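Local coordinates for glucosamine-6-phosphate deaminase (Thermotoga maritima, PDB 1J5X), which is a SIS-domain protein, a single chain in which two parallel beta sheets are flanked by helices, at residues L17-I20 with T21-K24; N112-E115 with V116-N120; K206-L209 with K210-D213. All blocks are in the same frame, centred on the assembly; numbering follows the deposited sequence.

Interaction 1. Residues L17-I20 with T21-K24; sequences LKEI and TDQK
Helix 15-25, near the start of the modelled chain, carries this contact, in which T21, D22 and Q23 turn back onto residues three and four positions earlier. The carbonyl oxygen of L17 accepts twice from T21: its backbone N lies 2.9 Å from L17 O, and its hydroxyl OG1 lies 2.8 Å from L17 O. The two donors reach that oxygen from opposite faces of the carbonyl plane, the hydroxyl 36° out of it. With OG1 beside its own backbone N (chi1 -57°), T21 has the hydroxyl turned back to the preceding turn. One position on, K18 and D22 form a salt bridge, K18 NZ to D22 OD2 at 2.7 Å, using the syn lone pair of the carboxylate. The lysine chain bends at chi2 (-95°), laying CE 3.2 Å from D22 OD2. K162 is a second cationic partner of the same OD2. Beyond D22 the regular i to i+4 bonding lapses, and Q23 N bonds instead to I20 O at 2.9 Å. The same oxygen takes Q23 NE2 at 2.8 Å; this amide donor lies in the carbonyl plane, on a lone pair, and I20 O in turn lies in the amide plane. Q316 and S165 engage the far end of Q23, and E19 turns away to the backbone N of E156 and A157. The Q23 amide doubles the bonding of I20 O at the kink, where Q23 N and K24 N lack i to i+4 bonds; the T21 hydroxyl does so for L17 O. K18 and K162 probably favour ionised D22, partly offset by E26's carboxylate.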
# COMPACT_ATOMS: atom_id res chain seq x y z
N LEU A 17 5.39 15.79 3.34
CA LEU A 17 6.24 15.85 2.15
C LEU A 17 7.63 15.25 2.47
O LEU A 17 8.22 14.51 1.64
CB LEU A 17 6.40 17.30 1.69
CG LEU A 17 7.29 17.39 0.42
CD1 LEU A 17 6.68 16.55 -0.69
CD2 LEU A 17 7.37 18.85 -0.07
N LYS A 18 8.17 15.55 3.66
CA LYS A 18 9.48 14.99 4.01
C LYS A 18 9.48 13.45 4.01
O LYS A 18 10.38 12.79 3.48
CB LYS A 18 9.94 15.48 5.38
CG LYS A 18 11.29 14.89 5.85
CD LYS A 18 11.17 13.67 6.74
CE LYS A 18 12.54 13.21 7.24
NZ LYS A 18 12.51 11.92 7.95
N GLU A 19 8.46 12.89 4.66
CA GLU A 19 8.37 11.45 4.72
C GLU A 19 8.05 10.84 3.32
O GLU A 19 8.51 9.77 3.00
CB GLU A 19 7.34 11.11 5.80
CG GLU A 19 7.97 11.57 7.16
CD GLU A 19 7.10 11.39 8.41
OE1 GLU A 19 5.89 11.23 8.28
OE2 GLU A 19 7.67 11.44 9.50
N ILE A 20 7.29 11.50 2.48
CA ILE A 20 7.09 10.95 1.10
C ILE A 20 8.48 10.93 0.42
O ILE A 20 8.94 9.92 -0.18
CB ILE A 20 6.14 11.85 0.29
CG1 ILE A 20 4.76 11.83 0.94
CG2 ILE A 20 6.07 11.39 -1.17
CD1 ILE A 20 3.75 12.67 0.15
N THR A 21 9.17 12.06 0.52
CA THR A 21 10.49 12.22 -0.09
C THR A 21 11.52 11.24 0.44
O THR A 21 12.48 10.89 -0.26
CB THR A 21 10.99 13.69 0.08
OG1 THR A 21 10.01 14.52 -0.52
CG2 THR A 21 12.32 13.90 -0.70
N ASP A 22 11.30 10.73 1.65
CA ASP A 22 12.22 9.77 2.22
C ASP A 22 12.25 8.46 1.39
O ASP A 22 13.16 7.67 1.56
CB ASP A 22 11.86 9.40 3.65
CG ASP A 22 12.28 10.48 4.68
OD1 ASP A 22 13.15 11.33 4.31
OD2 ASP A 22 11.77 10.42 5.84
N GLN A 23 11.24 8.24 0.56
CA GLN A 23 11.23 7.02 -0.25
C GLN A 23 12.30 7.19 -1.32
O GLN A 23 12.71 6.23 -1.98
CB GLN A 23 9.84 6.81 -0.85
CG GLN A 23 8.91 6.22 0.22
CD GLN A 23 7.46 6.58 0.00
OE1 GLN A 23 6.62 5.58 0.01
NE2 GLN A 23 7.09 7.78 -0.16
N LYS A 24 12.72 8.43 -1.53
CA LYS A 24 13.80 8.68 -2.46
C LYS A 24 15.10 8.78 -1.70
O LYS A 24 16.11 8.21 -2.10
CB LYS A 24 13.58 9.98 -3.22
CG LYS A 24 14.91 10.59 -3.71
CD LYS A 24 14.65 11.60 -4.80
CE LYS A 24 14.53 12.99 -4.26
NZ LYS A 24 14.64 14.00 -5.38

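Interaction 2. Residues N112-E115 with V116-N120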
# COMPACT_ATOMS: atom_id res chain seq x y z
N ASN A 112 -0.78 0.64 18.87
CA ASN A 112 -1.77 0.76 19.94
C ASN A 112 -3.23 0.78 19.43
O ASN A 112 -4.17 1.00 20.20
CB ASN A 112 -1.44 2.01 20.80
CG ASN A 112 -0.20 1.80 21.67
OD1 ASN A 112 -0.03 0.61 22.21
ND2 ASN A 112 0.59 2.75 21.88
N THR A 113 -3.40 0.49 18.13
CA THR A 113 -4.73 0.46 17.50
C THR A 113 -5.61 -0.57 18.22
O THR A 113 -5.31 -1.77 18.23
CB THR A 113 -4.59 0.11 15.99
OG1 THR A 113 -3.64 1.01 15.42
CG2 THR A 113 -5.92 0.26 15.27
N THR A 114 -6.67 -0.08 18.85
CA THR A 114 -7.52 -0.96 19.65
C THR A 114 -8.01 -2.22 18.95
O THR A 114 -7.91 -3.31 19.51
CB THR A 114 -8.74 -0.23 20.18
OG1 THR A 114 -8.34 1.02 20.83
CG2 THR A 114 -9.40 -1.11 21.21
N GLU A 115 -8.50 -2.05 17.73
CA GLU A 115 -9.01 -3.20 16.97
C GLU A 115 -7.92 -4.25 16.72
O GLU A 115 -8.20 -5.44 16.72
CB GLU A 115 -9.59 -2.67 15.66
CG GLU A 115 -10.89 -1.94 15.87
CD GLU A 115 -11.20 -1.07 14.67
OE1 GLU A 115 -11.51 -1.67 13.60
OE2 GLU A 115 -11.09 0.18 14.75
N VAL A 116 -6.67 -3.81 16.53
CA VAL A 116 -5.59 -4.75 16.23
C VAL A 116 -5.22 -5.49 17.48
O VAL A 116 -4.89 -6.67 17.43
CB VAL A 116 -4.36 -3.98 15.62
CG1 VAL A 116 -3.17 -4.96 15.33
CG2 VAL A 116 -4.79 -3.33 14.34
N LEU A 117 -5.25 -4.78 18.64
CA LEU A 117 -4.95 -5.45 19.89
C LEU A 117 -6.07 -6.43 20.26
O LEU A 117 -5.84 -7.53 20.81
CB LEU A 117 -4.76 -4.38 21.01
CG LEU A 117 -3.43 -3.66 20.76
CD1 LEU A 117 -3.38 -2.43 21.76
CD2 LEU A 117 -2.26 -4.62 20.99
N LEU A 118 -7.31 -6.06 19.96
CA LEU A 118 -8.39 -7.00 20.26
C LEU A 118 -8.24 -8.22 19.36
O LEU A 118 -8.43 -9.36 19.80
CB LEU A 118 -9.75 -6.38 20.00
CG LEU A 118 -10.10 -5.28 21.03
CD1 LEU A 118 -11.32 -4.48 20.56
CD2 LEU A 118 -10.38 -5.94 22.37
N ALA A 119 -7.92 -7.96 18.09
CA ALA A 119 -7.73 -9.08 17.14
C ALA A 119 -6.61 -10.00 17.61
O ALA A 119 -6.70 -11.22 17.53
CB ALA A 119 -7.43 -8.50 15.69
N ASN A 120 -5.50 -9.41 18.08
CA ASN A 120 -4.37 -10.17 18.55
C ASN A 120 -4.82 -11.10 19.68
O ASN A 120 -4.47 -12.28 19.73
CB ASN A 120 -3.28 -9.18 19.06
CG ASN A 120 -2.05 -9.89 19.58
OD1 ASN A 120 -1.42 -10.68 18.85
ND2 ASN A 120 -1.67 -9.58 20.86
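T113 O is approached by two backbone N-H groups of the following turn: L117 N at 3.0 Å from T113 O in a fairly straight bond (160° at the hydrogen), and V116 N, also 3.0 Å from T113 O, in a weak one bent to 128°. The stronger donor stands nearly along the C=O axis. Two further bonds continue the ladder, L118 N to T114 O at 2.9 Å and A119 N to E115 O at 2.9 Å. T113 occupies the N-cap position, but its hydroxyl makes no capping bond; OG1 pairs with S108 OG instead. Its aliphatic part serves the contact: CB sits 3.8 Å from V116 CG2, with T113 CG2 also near that methyl as the two side chains cross. V116 has CG2 beside its backbone N and CG1 anti to it (chi1 178°), which presents CG2 to the threonine. This is the opening turn of helix 114-125, the helix of the beta-alpha-beta unit that links strands 102-107 and 128-134 within the SIS domain. V116 and A119 cover L106 of the first strand, and both also touch helix 87-91. On another side of the turn, T114 and L118 lie alongside each other and point the same way, T114 CG2 meeting L118 CD1 at 3.9 Å. The T114 hydroxyl bonds to the backbone N of L342, so the last residue of the chain is held at this helix start. L117 reaches back with CD1 to 3.9 Å from N112 O, and its side chain also packs on R140 and E144 of helix 140-144.

Interaction 3. Residues K206-L209 with K210-D213; sequences KIDL and KEHD
A histidine side chain shares a backbone acceptor with the amide of its neighbour: H212 ND1 lies 2.9 Å from D208 O, and E211 N lies 3.1 Å from the same D208 O. The two donors arrive from opposite faces of the carbonyl plane, each well out of it, the imidazole by 50°. Seen from the ring, the acceptor is at the edge, 9° from the imidazole plane. Since ND1 donates here, it carries a proton. NE2 is engaged by the hydroxyl of T289, and with partners at both nitrogens the ring is fixed in rotation. I207 CG2 comes to 3.9 Å from H212 ND1, its side chain crossing the histidine at about a right angle. The loop joins helix 184-205 to strand 214-218: D208 is the centre of an inverse gamma turn, after which a short 3-10 segment ending at E211 bends the chain. That turn is closed by H212 N on L209 O at 2.8 Å, a fairly straight bond. K322 NZ also bonds to L209 O, as well as to H212 O, and the buried L209 side chain packs on L318, Q321 and S325, so helix 313-326 backs the turn. On the exposed side D208 and E211 cross, with E211 CG only 3.0 Å from D208 OD2. Their carboxylates approach as like charges, D208 OD2 to E211 OE2 at 4.1 Å, with planes 59° apart; solvent probably screens the pair. The bend of E211 at chi2 sets its carboxylate near the aspartate.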
# COMPACT_ATOMS: atom_id res chain seq x y z
N LYS A 206 2.48 18.33 -14.26
CA LYS A 206 1.90 18.75 -15.54
C LYS A 206 0.40 18.56 -15.63
O LYS A 206 -0.23 19.02 -16.57
CB LYS A 206 2.55 18.00 -16.70
CG LYS A 206 4.04 18.32 -16.94
CD LYS A 206 4.59 17.52 -18.11
CE LYS A 206 6.07 17.87 -18.42
NZ LYS A 206 6.44 19.32 -18.19
N ILE A 207 -0.18 17.85 -14.66
CA ILE A 207 -1.62 17.64 -14.67
C ILE A 207 -2.29 18.91 -14.15
O ILE A 207 -1.84 19.51 -13.19
CB ILE A 207 -2.07 16.44 -13.74
CG1 ILE A 207 -1.33 15.16 -14.16
CG2 ILE A 207 -3.61 16.25 -13.85
CD1 ILE A 207 -1.46 13.98 -13.18
N ASP A 208 -3.37 19.30 -14.83
CA ASP A 208 -4.14 20.48 -14.42
C ASP A 208 -5.03 20.01 -13.26
O ASP A 208 -6.21 19.71 -13.47
CB ASP A 208 -5.02 20.94 -15.58
CG ASP A 208 -5.71 22.26 -15.27
OD1 ASP A 208 -5.50 22.78 -14.14
OD2 ASP A 208 -6.43 22.77 -16.16
N LEU A 209 -4.44 19.96 -12.07
CA LEU A 209 -5.12 19.48 -10.88
C LEU A 209 -6.43 20.14 -10.49
O LEU A 209 -7.39 19.46 -10.14
CB LEU A 209 -4.15 19.52 -9.70
CG LEU A 209 -3.00 18.50 -9.88
CD1 LEU A 209 -2.12 18.50 -8.65
CD2 LEU A 209 -3.57 17.08 -10.08
N LYS A 210 -6.46 21.48 -10.55
CA LYS A 210 -7.66 22.22 -10.18
C LYS A 210 -8.84 21.77 -11.03
O LYS A 210 -9.98 21.97 -10.64
CB LYS A 210 -7.43 23.73 -10.36
CG LYS A 210 -6.57 24.36 -9.26
CD LYS A 210 -5.08 24.11 -9.53
CE LYS A 210 -4.13 24.81 -8.52
NZ LYS A 210 -2.68 24.38 -8.71
N GLU A 211 -8.58 21.17 -12.19
CA GLU A 211 -9.65 20.70 -13.04
C GLU A 211 -10.02 19.22 -12.86
O GLU A 211 -10.81 18.67 -13.64
CB GLU A 211 -9.30 20.95 -14.50
CG GLU A 211 -9.15 22.41 -14.84
CD GLU A 211 -10.44 22.99 -15.33
OE1 GLU A 211 -11.45 22.97 -14.58
OE2 GLU A 211 -10.44 23.47 -16.49
N HIS A 212 -9.45 18.56 -11.87
CA HIS A 212 -9.79 17.12 -11.66
C HIS A 212 -10.19 16.93 -10.22
O HIS A 212 -9.41 17.23 -9.32
CB HIS A 212 -8.56 16.25 -11.96
CG HIS A 212 -8.22 16.18 -13.42
ND1 HIS A 212 -7.39 17.10 -14.03
CD2 HIS A 212 -8.60 15.32 -14.38
CE1 HIS A 212 -7.27 16.79 -15.31
NE2 HIS A 212 -7.99 15.72 -15.55
N ASP A 213 -11.40 16.43 -10.00
CA ASP A 213 -11.87 16.22 -8.64
C ASP A 213 -12.42 14.82 -8.40
O ASP A 213 -13.16 14.61 -7.45
CB ASP A 213 -12.95 17.23 -8.27
CG ASP A 213 -12.38 18.58 -7.99
OD1 ASP A 213 -11.66 18.77 -6.99
OD2 ASP A 213 -12.66 19.49 -8.81

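Overall arrangement
All three interactions are short-range turns of one chain, yet they sit in different settings. Interactions 1 and 2 are partly buried helical turns without exposed residues; interaction 3 is a loop with exposed acidic side chains and a buried leucine and histidine. Interaction 2 belongs to the SIS domain and relies on backbone bonds with aliphatic packing, whereas 17-24 adds side-chain donors and a salt bridge, and 206-213 uses an imidazole. Helix 313-326 meets both interactions 1 and 3, whose centres lie 22 Å apart. Interactions 2 and 3 fall on opposite sides of the chain's centre, their centres 39 Å apart, and none of the three touches another.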